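Local coordinates for methyltransferase-like protein 13 (Homo sapiens, PDB 5WCJ), which methylates the N terminus of elongation factor 1-alpha through the C-terminal domain crystallised here, and a lysine of the same protein through the N-terminal domain, at residues 28-33 / 118-123; 106-111 / 151-156. All blocks are in the same frame, centred on the assembly; numbering follows the deposited sequence.

Interaction 1. Residues 28-33 / 118-123; sequences AGLALL and YDVIMF
Leu-30, in a short 3-10 segment, and Leu-33, the residue just after it, both lean onto Val-120 in the strand alongside. The 3-10 segment spans residues 29-32 and is held by successive i to i+3 backbone bonds; the last links Leu-33 N to Leu-30 O (3.1 Å), so the two leucines stand three residues apart beside the strand. Leu-30 comes first. Its side chain does not set out toward the strand, but CG lies anti to the carbonyl carbon (chi1 -61°) and, with CD1 running on anti to CA, the other branch, CD2, is the one that comes within 3.5 Å of Val-120 CG2, the two side chains meeting nearly at right angles. Three residues on, Leu-33 does point at the strand and forks over it: CD1 rests 3.7 Å from the same Val-120 CG2, while CD2 lies 3.7 Å from the backbone O of Asp-119. One valine methyl is thus shared by two leucines, and the contact is apolar apart from that carbonyl. The carboxylate of Asp-119 turns to another partner, its OD2 accepting a hydrogen bond from Ala-45 N. Strand 118-123 runs between the parallel strands 44-49 and 158-164 in the middle of the Rossmann-like sheet. Leu-33 also touches Leu-44, and Val-120 reaches Leu-46 and Ile-161, so the link between helices 21-28 and 36-41 packs on one sheet face, while Ile-121 meets helix 144-152 on the other.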
loop_
_atom_site.group_PDB
_atom_site.type_symbol
_atom_site.label_atom_id
_atom_site.label_comp_id
_atom_site.label_asym_id
_atom_site.label_seq_id
_atom_site.Cartn_x
_atom_site.Cartn_y
_atom_site.Cartn_z
ATOM N N ALA A 28 -7.257 4.377 4.093
ATOM C CA ALA A 28 -8.357 3.878 4.934
ATOM C C ALA A 28 -8.233 2.399 5.268
ATOM O O ALA A 28 -8.689 1.963 6.325
ATOM C CB ALA A 28 -9.706 4.184 4.291
ATOM N N GLY A 29 -7.583 1.618 4.390
ATOM C CA GLY A 29 -7.350 0.220 4.633
ATOM C C GLY A 29 -6.521 -0.146 5.836
ATOM O O GLY A 29 -6.592 -1.293 6.319
ATOM N N LEU A 30 -5.716 0.807 6.307
ATOM C CA LEU A 30 -4.973 0.609 7.549
ATOM C C LEU A 30 -5.908 0.319 8.745
ATOM O O LEU A 30 -5.503 -0.352 9.718
ATOM C CB LEU A 30 -4.101 1.821 7.847
ATOM C CG LEU A 30 -3.024 2.202 6.836
ATOM C CD1 LEU A 30 -2.291 3.472 7.259
ATOM C CD2 LEU A 30 -2.050 1.064 6.664
ATOM N N ALA A 31 -7.159 0.777 8.663
ATOM C CA ALA A 31 -8.151 0.443 9.702
ATOM C C ALA A 31 -8.412 -1.066 9.885
ATOM O O ALA A 31 -8.817 -1.486 10.967
ATOM C CB ALA A 31 -9.443 1.185 9.447
ATOM N N LEU A 32 -8.123 -1.897 8.875
ATOM C CA LEU A 32 -8.261 -3.351 9.022
ATOM C C LEU A 32 -7.149 -4.037 9.825
ATOM O O LEU A 32 -7.213 -5.255 10.021
ATOM C CB LEU A 32 -8.377 -4.032 7.648
ATOM C CG LEU A 32 -9.508 -3.512 6.756
ATOM C CD1 LEU A 32 -9.452 -4.169 5.391
ATOM C CD2 LEU A 32 -10.853 -3.766 7.410
ATOM N N LEU A 33 -6.120 -3.297 10.243
ATOM C CA LEU A 33 -5.023 -3.901 11.012
ATOM C C LEU A 33 -5.295 -4.135 12.511
ATOM O O LEU A 33 -4.973 -5.198 13.034
ATOM C CB LEU A 33 -3.765 -3.062 10.895
ATOM C CG LEU A 33 -3.047 -3.078 9.561
ATOM C CD1 LEU A 33 -2.009 -1.983 9.555
ATOM C CD2 LEU A 33 -2.390 -4.439 9.327
ATOM N N TYR A 118 5.865 -7.695 5.719
ATOM C CA TYR A 118 5.210 -6.397 5.760
ATOM C C TYR A 118 3.843 -6.490 6.402
ATOM O O TYR A 118 3.079 -7.433 6.145
ATOM C CB TYR A 118 5.088 -5.810 4.350
ATOM C CG TYR A 118 6.418 -5.493 3.717
ATOM C CD1 TYR A 118 7.093 -4.307 4.019
ATOM C CD2 TYR A 118 7.004 -6.366 2.819
ATOM C CE1 TYR A 118 8.316 -4.010 3.455
ATOM C CE2 TYR A 118 8.237 -6.075 2.251
ATOM C CZ TYR A 118 8.884 -4.889 2.577
ATOM O OH TYR A 118 10.092 -4.556 2.008
ATOM N N ASP A 119 3.494 -5.458 7.168
ATOM C CA ASP A 119 2.141 -5.323 7.692
ATOM C C ASP A 119 1.136 -4.928 6.574
ATOM O O ASP A 119 -0.025 -5.323 6.602
ATOM C CB ASP A 119 2.104 -4.284 8.807
ATOM C CG ASP A 119 3.027 -4.646 9.973
ATOM O OD1 ASP A 119 2.776 -5.672 10.615
ATOM O OD2 ASP A 119 4.012 -3.918 10.202
ATOM N N VAL A 120 1.589 -4.120 5.636
ATOM C CA VAL A 120 0.739 -3.604 4.596
ATOM C C VAL A 120 1.515 -3.631 3.288
ATOM O O VAL A 120 2.650 -3.194 3.229
ATOM C CB VAL A 120 0.301 -2.138 4.865
ATOM C CG1 VAL A 120 -0.607 -1.632 3.743
ATOM C CG2 VAL A 120 -0.396 -1.988 6.200
ATOM N N ILE A 121 0.873 -4.106 2.232
ATOM C CA ILE A 121 1.421 -4.018 0.896
ATOM C C ILE A 121 0.402 -3.286 0.029
ATOM O O ILE A 121 -0.750 -3.707 -0.063
ATOM C CB ILE A 121 1.758 -5.411 0.310
ATOM C CG1 ILE A 121 2.827 -6.125 1.157
ATOM C CG2 ILE A 121 2.200 -5.297 -1.133
ATOM C CD1 ILE A 121 3.050 -7.566 0.736
ATOM N N MET A 122 0.837 -2.200 -0.604
ATOM C CA MET A 122 -0.025 -1.394 -1.468
ATOM C C MET A 122 0.456 -1.470 -2.896
ATOM O O MET A 122 1.646 -1.206 -3.164
ATOM C CB MET A 122 -0.052 0.067 -1.003
ATOM C CG MET A 122 -0.753 0.300 0.313
ATOM S SD MET A 122 -0.775 2.080 0.699
ATOM C CE MET A 122 -1.755 2.072 2.191
ATOM N N PHE A 123 -0.470 -1.766 -3.818
ATOM C CA PHE A 123 -0.199 -1.659 -5.260
ATOM C C PHE A 123 -0.929 -0.457 -5.802
ATOM O O PHE A 123 -2.169 -0.441 -5.819
ATOM C CB PHE A 123 -0.674 -2.908 -6.008
ATOM C CG PHE A 123 0.194 -4.138 -5.838
ATOM C CD1 PHE A 123 1.311 -4.167 -5.007
ATOM C CD2 PHE A 123 -0.144 -5.310 -6.523
ATOM C CE1 PHE A 123 2.072 -5.299 -4.874
ATOM C CE2 PHE A 123 0.635 -6.444 -6.386
ATOM C CZ PHE A 123 1.711 -6.444 -5.543
#

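Interaction 2. Residues 106-111 / 151-156; sequences ASLAGG and KSILTP
Ile-153 faces the last turn of helix 101-109 with both of its branches, each meeting a different residue. Its CG1 takes the position between the backbone N and the carbonyl carbon (chi1 58°), which places CG2 anti to the carbonyl carbon. CG2 then lies against the helix backbone, 3.9 Å from Ala-109 CA and 4.0 Å from Ala-109 N, whereas the Ala-109 methyl is a looser neighbour, with CB 4.4 Å from Ile-153 CG2. The other arm extends through CG1 (chi2 162°), so that Ile-153 CD1 comes within 4.1 Å of Leu-108 CD1. Leu-108 approaches across it at about a right angle, with CG anti to the carbonyl carbon and CD1 anti to CA, and goes on to touch Pro-116 and Tyr-118. Ser-152 adds a second touch on Ala-109: its OG sits 3.4 Å from Ala-109 CB, a van der Waals contact. That hydroxyl stands between the backbone N and the carbonyl carbon (chi1 81°), where it also meets Lys-149 O of its own helix in a hydrogen bond. The Ser-152 carbonyl receives Arg-115 NE, from the connection that leads into strand 118-123. The backbones come close here, the Ala-109 and Ile-153 CA atoms being 6.1 Å apart, consistent with the small side chain at Ala-109. This is local packing between the C-terminal ends of helices 101-109 and 144-152, consecutive helices joined through strand 118-123, as in the alternating helices and strands of a Rossmann-like methyltransferase.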
loop_
_atom_site.group_PDB
_atom_site.type_symbol
_atom_site.label_atom_id
_atom_site.label_comp_id
_atom_site.label_asym_id
_atom_site.label_seq_id
_atom_site.Cartn_x
_atom_site.Cartn_y
_atom_site.Cartn_z
ATOM N N ALA A 106 9.497 -10.778 -6.274
ATOM C CA ALA A 106 10.042 -12.144 -6.526
ATOM C C ALA A 106 11.356 -12.344 -5.760
ATOM O O ALA A 106 11.486 -13.339 -5.052
ATOM C CB ALA A 106 10.193 -12.425 -8.014
ATOM N N SER A 107 12.249 -11.357 -5.783
ATOM C CA SER A 107 13.526 -11.432 -5.021
ATOM C C SER A 107 13.309 -11.480 -3.535
ATOM O O SER A 107 13.906 -12.312 -2.858
ATOM C CB SER A 107 14.456 -10.258 -5.334
ATOM O OG SER A 107 14.771 -10.264 -6.708
ATOM N N LEU A 108 12.436 -10.607 -3.017
ATOM C CA LEU A 108 12.131 -10.605 -1.595
ATOM C C LEU A 108 11.535 -11.917 -1.128
ATOM O O LEU A 108 11.900 -12.401 -0.070
ATOM C CB LEU A 108 11.136 -9.499 -1.222
ATOM C CG LEU A 108 11.569 -8.044 -1.339
ATOM C CD1 LEU A 108 10.408 -7.161 -0.864
ATOM C CD2 LEU A 108 12.860 -7.796 -0.567
ATOM N N ALA A 109 10.599 -12.466 -1.900
ATOM C CA ALA A 109 9.942 -13.720 -1.553
ATOM C C ALA A 109 10.913 -14.910 -1.565
ATOM O O ALA A 109 10.715 -15.851 -0.822
ATOM C CB ALA A 109 8.778 -13.987 -2.488
ATOM N N GLY A 110 11.958 -14.843 -2.387
ATOM C CA GLY A 110 13.029 -15.845 -2.389
ATOM C C GLY A 110 14.102 -15.679 -1.308
ATOM O O GLY A 110 15.077 -16.424 -1.310
ATOM N N GLY A 111 13.931 -14.741 -0.369
ATOM C CA GLY A 111 14.946 -14.455 0.654
ATOM C C GLY A 111 15.122 -15.452 1.799
ATOM O O GLY A 111 15.979 -15.240 2.663
ATOM N N LYS A 151 1.640 -13.020 -0.851
ATOM C CA LYS A 151 1.201 -13.612 0.402
ATOM C C LYS A 151 2.378 -14.006 1.281
ATOM O O LYS A 151 2.320 -13.842 2.500
ATOM C CB LYS A 151 0.310 -14.830 0.113
ATOM C CG LYS A 151 -0.085 -15.644 1.349
ATOM C CD LYS A 151 -0.860 -16.896 0.960
ATOM C CE LYS A 151 -0.820 -17.924 2.085
ATOM N NZ LYS A 151 -1.823 -19.008 1.861
ATOM N N SER A 152 3.444 -14.517 0.670
ATOM C CA SER A 152 4.598 -15.006 1.428
ATOM C C SER A 152 5.371 -13.885 2.156
ATOM O O SER A 152 6.085 -14.178 3.111
ATOM C CB SER A 152 5.534 -15.873 0.549
ATOM O OG SER A 152 6.407 -15.087 -0.243
ATOM N N ILE A 153 5.216 -12.617 1.733
ATOM C CA ILE A 153 5.865 -11.500 2.396
ATOM C C ILE A 153 4.934 -10.608 3.186
ATOM O O ILE A 153 5.330 -9.508 3.576
ATOM C CB ILE A 153 6.747 -10.658 1.441
ATOM C CG1 ILE A 153 5.967 -10.089 0.238
ATOM C CG2 ILE A 153 7.941 -11.502 0.987
ATOM C CD1 ILE A 153 6.693 -8.941 -0.445
ATOM N N LEU A 154 3.720 -11.077 3.437
ATOM C CA LEU A 154 2.749 -10.320 4.206
ATOM C C LEU A 154 2.645 -10.985 5.579
ATOM O O LEU A 154 2.639 -12.198 5.683
ATOM C CB LEU A 154 1.389 -10.313 3.494
ATOM C CG LEU A 154 0.282 -9.415 4.058
ATOM C CD1 LEU A 154 0.532 -7.934 3.809
ATOM C CD2 LEU A 154 -1.072 -9.801 3.490
ATOM N N THR A 155 2.494 -10.187 6.614
ATOM C CA THR A 155 2.186 -10.752 7.943
ATOM C C THR A 155 0.806 -11.445 7.911
ATOM O O THR A 155 -0.065 -11.082 7.103
ATOM C CB THR A 155 2.183 -9.689 9.044
ATOM O OG1 THR A 155 1.163 -8.731 8.764
ATOM C CG2 THR A 155 3.538 -9.012 9.152
ATOM N N PRO A 156 0.603 -12.471 8.758
ATOM C CA PRO A 156 -0.665 -13.192 8.722
ATOM C C PRO A 156 -1.909 -12.300 8.895
ATOM O O PRO A 156 -2.920 -12.566 8.276
ATOM C CB PRO A 156 -0.538 -14.184 9.907
ATOM C CG PRO A 156 0.923 -14.415 10.048
ATOM C CD PRO A 156 1.616 -13.158 9.593
#

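Interactions 1 and 2, their centres 15 Å apart, meet at the start of strand 118-123. Tyr-118 is the joint: its N lies 2.9 Å from Ile-153 O and its O lies 2.9 Å from Thr-155 N, both probable hydrogen bonds, so the segment 151-156 is pinned beside the strand that carries interaction 1. In the chain the segments alternate, and the strand of interaction 1 runs between the two helices of interaction 2. The bound S-adenosyl-L-homocysteine is about 12 Å from the side chain of Leu-108, so Leu-108 does not touch the ligand. The centre of interaction 2 is about 15 Å from the centre of the chain, that of interaction 1 about 6 Å.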